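Putative antioxidant defense protein Mlr4105 (Mesorhizobium loti, PDB 3C1L) probably acts as a peroxiredoxin-type antioxidant enzyme of the AhpD-like clan, an all-helical protein found here in an assembly of six chains. Local coordinates at residues 31-36 / 181-186; 79-84 / 168-173. All coordinates share one frame; numbering follows the deposited sequence.

Contact 1. Residues 31-36 / 181-186; sequences LGLVPN and DEYHAM
L33 and E182 bring the two backbones nearest, with 8.0 Å from L33 CA to E182 CA; neither segment forms a strand, and no hydrogen bond passes between them. The connection therefore rests on side chains, with L33 contributing most. Its CG sits between the backbone N and the carbonyl carbon (chi1 49°), which carries the branched end toward 181-186. CD2 lies over one face of the Y183 ring and meets the selenomethionine methyl tip to tip, 3.6 Å from L33 CD2 to M186 CE. The same methyl slides past the stem of E182, 4.0 Å from L33 CD2 to E182 CB. The leucine and tyrosine side chains cross at about a right angle, and L33 CD1 comes 4.3 Å from Y183 CZ. P35 meets the far end of that tyrosine, 3.8 Å from P35 CB to Y183 OH, so the phenol end is met by both L33 and P35. M186 can reach L33 because the Y183-M186 type I turn, closed by M186 N to Y183 O at 3.2 Å, brings it back beside the tyrosine, and because its chain is extended beyond CG. N180 ties the loop from outside these segments, bonding V34 O through ND2 and N36 N through OD1. The patch lies near the surface and joins the linker between helices 18-31 and 36-40 to the C-terminal tail that follows helix 152-175. G32, with positive phi (77°), leaves the first helix, P35 occupies the N-cap position of the second, and Y183 also packs on T88 and A89 of helix 84-98.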
# COMPACT_ATOMS: atom_id res chain seq x y z
N LEU B 31 -16.82 -2.94 37.45
CA LEU B 31 -15.47 -2.98 36.88
C LEU B 31 -14.39 -2.24 37.68
O LEU B 31 -13.22 -2.38 37.36
CB LEU B 31 -15.46 -2.36 35.48
CG LEU B 31 -16.65 -2.42 34.50
CD1 LEU B 31 -16.56 -1.27 33.50
CD2 LEU B 31 -16.69 -3.74 33.76
N GLY B 32 -14.76 -1.39 38.62
CA GLY B 32 -13.77 -0.59 39.35
C GLY B 32 -13.24 0.60 38.58
O GLY B 32 -12.27 1.23 39.00
N LEU B 33 -13.85 0.87 37.43
CA LEU B 33 -13.57 2.06 36.64
C LEU B 33 -14.77 2.36 35.76
O LEU B 33 -15.57 1.48 35.48
CB LEU B 33 -12.32 1.87 35.75
CG LEU B 33 -12.18 0.61 34.88
CD1 LEU B 33 -12.92 0.65 33.57
CD2 LEU B 33 -10.74 0.39 34.56
N VAL B 34 -14.87 3.62 35.34
CA VAL B 34 -15.76 3.98 34.25
C VAL B 34 -14.89 4.10 32.99
O VAL B 34 -14.02 4.96 32.94
CB VAL B 34 -16.55 5.28 34.55
CG1 VAL B 34 -17.44 5.66 33.37
CG2 VAL B 34 -17.38 5.10 35.79
N PRO B 35 -15.10 3.19 32.01
CA PRO B 35 -14.35 3.21 30.76
C PRO B 35 -14.39 4.58 30.09
O PRO B 35 -15.44 5.18 29.98
CB PRO B 35 -15.03 2.11 29.90
CG PRO B 35 -15.58 1.19 30.91
CD PRO B 35 -16.03 2.05 32.04
N ASN B 36 -13.24 5.08 29.71
CA ASN B 36 -13.15 6.42 29.16
C ASN B 36 -14.03 6.65 27.95
O ASN B 36 -14.46 7.77 27.74
CB ASN B 36 -11.69 6.80 28.88
CG ASN B 36 -10.99 7.28 30.13
OD1 ASN B 36 -11.62 7.43 31.19
ND2 ASN B 36 -9.71 7.55 30.01
N ASP B 181 -5.90 4.46 32.60
CA ASP B 181 -4.55 4.10 32.99
C ASP B 181 -4.53 2.71 33.63
O ASP B 181 -3.52 2.00 33.55
CB ASP B 181 -3.96 5.17 33.94
CG ASP B 181 -2.43 5.00 34.21
OD1 ASP B 181 -1.63 4.87 33.24
OD2 ASP B 181 -2.04 5.00 35.41
N GLU B 182 -5.65 2.33 34.25
CA GLU B 182 -5.76 1.12 35.07
C GLU B 182 -5.71 -0.17 34.27
O GLU B 182 -5.37 -1.22 34.82
CB GLU B 182 -7.07 1.13 35.88
CG GLU B 182 -7.10 2.10 37.06
CD GLU B 182 -7.54 3.52 36.73
OE1 GLU B 182 -7.76 3.87 35.54
OE2 GLU B 182 -7.67 4.31 37.69
N TYR B 183 -6.09 -0.10 33.01
CA TYR B 183 -6.03 -1.24 32.10
C TYR B 183 -4.63 -1.85 32.02
O TYR B 183 -4.47 -3.05 31.95
CB TYR B 183 -6.45 -0.81 30.71
CG TYR B 183 -7.94 -0.61 30.51
CD1 TYR B 183 -8.83 -1.64 30.79
CD2 TYR B 183 -8.44 0.55 29.93
CE1 TYR B 183 -10.19 -1.49 30.56
CE2 TYR B 183 -9.80 0.71 29.72
CZ TYR B 183 -10.67 -0.32 30.03
OH TYR B 183 -12.02 -0.18 29.81
N HIS B 184 -3.61 -1.00 32.05
CA HIS B 184 -2.25 -1.40 31.72
C HIS B 184 -1.74 -2.50 32.62
O HIS B 184 -1.14 -3.47 32.11
CB HIS B 184 -1.28 -0.21 31.77
CG HIS B 184 -1.50 0.77 30.67
ND1 HIS B 184 -1.57 0.39 29.35
CD2 HIS B 184 -1.65 2.11 30.69
CE1 HIS B 184 -1.76 1.46 28.60
NE2 HIS B 184 -1.82 2.52 29.40
N ALA B 185 -1.97 -2.35 33.92
CA ALA B 185 -1.47 -3.26 34.95
C ALA B 185 -2.36 -4.49 35.18
O ALA B 185 -1.92 -5.42 35.85
CB ALA B 185 -1.26 -2.51 36.24
N MSE B 186 -3.58 -4.50 34.63
CA MSE B 186 -4.53 -5.59 34.85
C MSE B 186 -4.15 -6.88 34.17
O MSE B 186 -3.73 -6.89 33.01
CB MSE B 186 -5.87 -5.28 34.24
CG MSE B 186 -6.79 -4.47 35.01
SE MSE B 186 -8.39 -4.26 33.91
CE MSE B 186 -8.76 -2.58 34.82

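Contact 2. Residues 79-84 / 168-173; sequences SINHCY and SNRVAA
C83 and N169 meet at the start of a C83-x-x-C86 sequence, consistent with the redox-active CxxC motif of AhpD-like helical proteins. C83 follows a Schellman motif in which H82, at positive phi, ends helix 67-80; C83 itself is the N-cap of helix 84-98, and its SG caps a backbone N farther along. With SG anti to the backbone N (chi1 -176°), the sulfur extends toward helix 152-175, 3.9 Å from C83 SG to A172 CB. Beside it, the N169 amide packs against the cysteine stem, with N169 ND2 3.4 Å from C83 CB.

The asparagine pair gives the direct hydrogen bond between the segments. N81 ND2 donates to N169 OD1 over 3.0 Å, and the N-H...O angle of 168° shows it to be nearly straight. The donor approaches a lone pair in the carbonyl plane, although the two amide planes stand 83° apart. N169 CG, anti to its carbonyl carbon, points the amide across to N81 and C83, and the opposite end of that amide, ND2, bonds to S78 OG; these two bonds fix the flip of the group. With a leucine in its place, N81 ND2 would probably be left with N166 OD1 but without this acceptor, and S78 OG without its amide partner.

R170 binds chiefly outward, NE to L130 O and NH2 to T131 O, both of the third subunit. A water bridges the segments, donating to N81 OD1 at 2.6 Å and accepting from R170 NH2 at 2.9 Å.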
# COMPACT_ATOMS: atom_id res chain seq x y z
N SER B 79 -4.78 -3.98 16.21
CA SER B 79 -3.34 -4.14 15.96
C SER B 79 -2.94 -3.68 14.56
O SER B 79 -1.99 -2.95 14.36
CB SER B 79 -2.96 -5.61 16.09
OG SER B 79 -1.55 -5.71 16.02
N ILE B 80 -3.73 -4.08 13.58
CA ILE B 80 -3.54 -3.61 12.19
C ILE B 80 -3.64 -2.09 12.08
O ILE B 80 -2.85 -1.48 11.37
CB ILE B 80 -4.56 -4.29 11.29
CG1 ILE B 80 -4.28 -5.80 11.23
CG2 ILE B 80 -4.49 -3.79 9.89
CD1 ILE B 80 -5.41 -6.60 10.69
N ASN B 81 -4.58 -1.48 12.80
CA ASN B 81 -4.83 -0.03 12.68
C ASN B 81 -4.06 0.77 13.71
O ASN B 81 -4.14 1.98 13.74
CB ASN B 81 -6.32 0.27 12.79
CG ASN B 81 -7.16 -0.30 11.64
OD1 ASN B 81 -6.73 -0.37 10.46
ND2 ASN B 81 -8.38 -0.64 11.95
N HIS B 82 -3.27 0.09 14.53
CA HIS B 82 -2.44 0.72 15.54
C HIS B 82 -3.25 1.61 16.49
O HIS B 82 -2.86 2.73 16.76
CB HIS B 82 -1.25 1.49 14.92
CG HIS B 82 -0.25 0.60 14.23
ND1 HIS B 82 0.56 -0.29 14.90
CD2 HIS B 82 0.04 0.45 12.91
CE1 HIS B 82 1.33 -0.92 14.03
NE2 HIS B 82 1.04 -0.49 12.82
N CYS B 83 -4.36 1.09 17.00
CA CYS B 83 -5.22 1.84 17.89
C CYS B 83 -4.83 1.67 19.36
O CYS B 83 -5.10 0.64 19.95
CB CYS B 83 -6.68 1.42 17.74
SG CYS B 83 -7.80 2.47 18.81
N TYR B 84 -4.24 2.71 19.94
CA TYR B 84 -3.85 2.71 21.34
C TYR B 84 -5.00 2.46 22.35
O TYR B 84 -4.84 1.73 23.34
CB TYR B 84 -3.19 4.03 21.66
CG TYR B 84 -2.78 4.17 23.08
CD1 TYR B 84 -2.00 3.19 23.69
CD2 TYR B 84 -3.16 5.28 23.84
CE1 TYR B 84 -1.62 3.30 25.02
CE2 TYR B 84 -2.77 5.39 25.15
CZ TYR B 84 -2.00 4.41 25.72
OH TYR B 84 -1.64 4.54 27.02
N SER B 168 -14.54 1.95 15.57
CA SER B 168 -14.09 2.30 16.91
C SER B 168 -12.67 2.85 16.90
O SER B 168 -12.36 3.83 17.61
CB SER B 168 -14.07 1.05 17.83
OG SER B 168 -15.36 0.53 18.11
N ASN B 169 -11.80 2.13 16.18
CA ASN B 169 -10.39 2.54 16.01
C ASN B 169 -10.29 3.93 15.39
O ASN B 169 -9.40 4.68 15.67
CB ASN B 169 -9.62 1.59 15.05
CG ASN B 169 -9.38 0.17 15.64
OD1 ASN B 169 -8.95 -0.69 14.90
ND2 ASN B 169 -9.64 -0.04 16.91
N ARG B 170 -11.22 4.25 14.50
CA ARG B 170 -11.17 5.50 13.76
C ARG B 170 -11.72 6.62 14.64
O ARG B 170 -11.18 7.72 14.63
CB ARG B 170 -11.87 5.36 12.40
CG ARG B 170 -11.04 4.52 11.44
CD ARG B 170 -11.68 4.29 10.11
NE ARG B 170 -10.72 3.72 9.12
CZ ARG B 170 -10.44 2.43 8.97
NH1 ARG B 170 -11.00 1.51 9.75
NH2 ARG B 170 -9.56 2.06 8.07
N VAL B 171 -12.76 6.35 15.41
CA VAL B 171 -13.21 7.36 16.32
C VAL B 171 -12.08 7.70 17.33
O VAL B 171 -11.76 8.88 17.50
CB VAL B 171 -14.57 7.02 17.02
CG1 VAL B 171 -14.91 8.07 18.12
CG2 VAL B 171 -15.68 6.90 15.97
N ALA B 172 -11.43 6.70 17.93
CA ALA B 172 -10.33 6.96 18.89
C ALA B 172 -9.11 7.66 18.24
O ALA B 172 -8.55 8.62 18.79
CB ALA B 172 -9.92 5.63 19.63
N ALA B 173 -8.73 7.20 17.04
CA ALA B 173 -7.62 7.78 16.31
C ALA B 173 -7.91 9.24 15.98
O ALA B 173 -7.11 10.13 16.25
CB ALA B 173 -7.34 6.99 15.05
O HOH W 1 -8.21 -0.49 8.30

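Contact 1 is a surface contact and contact 2 a buried one, their centres 18 Å apart, yet both border helix 84-98, and 181-186 belongs to the tail that follows the helix used in contact 2. Contact 1 joins a loop to that tail through mostly apolar side chains and a phenol, with no hydrogen bond across; contact 2 joins the end of helix 67-80 to helix 152-175 and uses amides, a guanidinium and a water beside a packed cysteine. A weak, probable hydrogen bond, 3.1 Å from H184 NE2 to Y84 OH, connects the two directly. Both also touch the second subunit, and contact 2 also reaches the third, through R170.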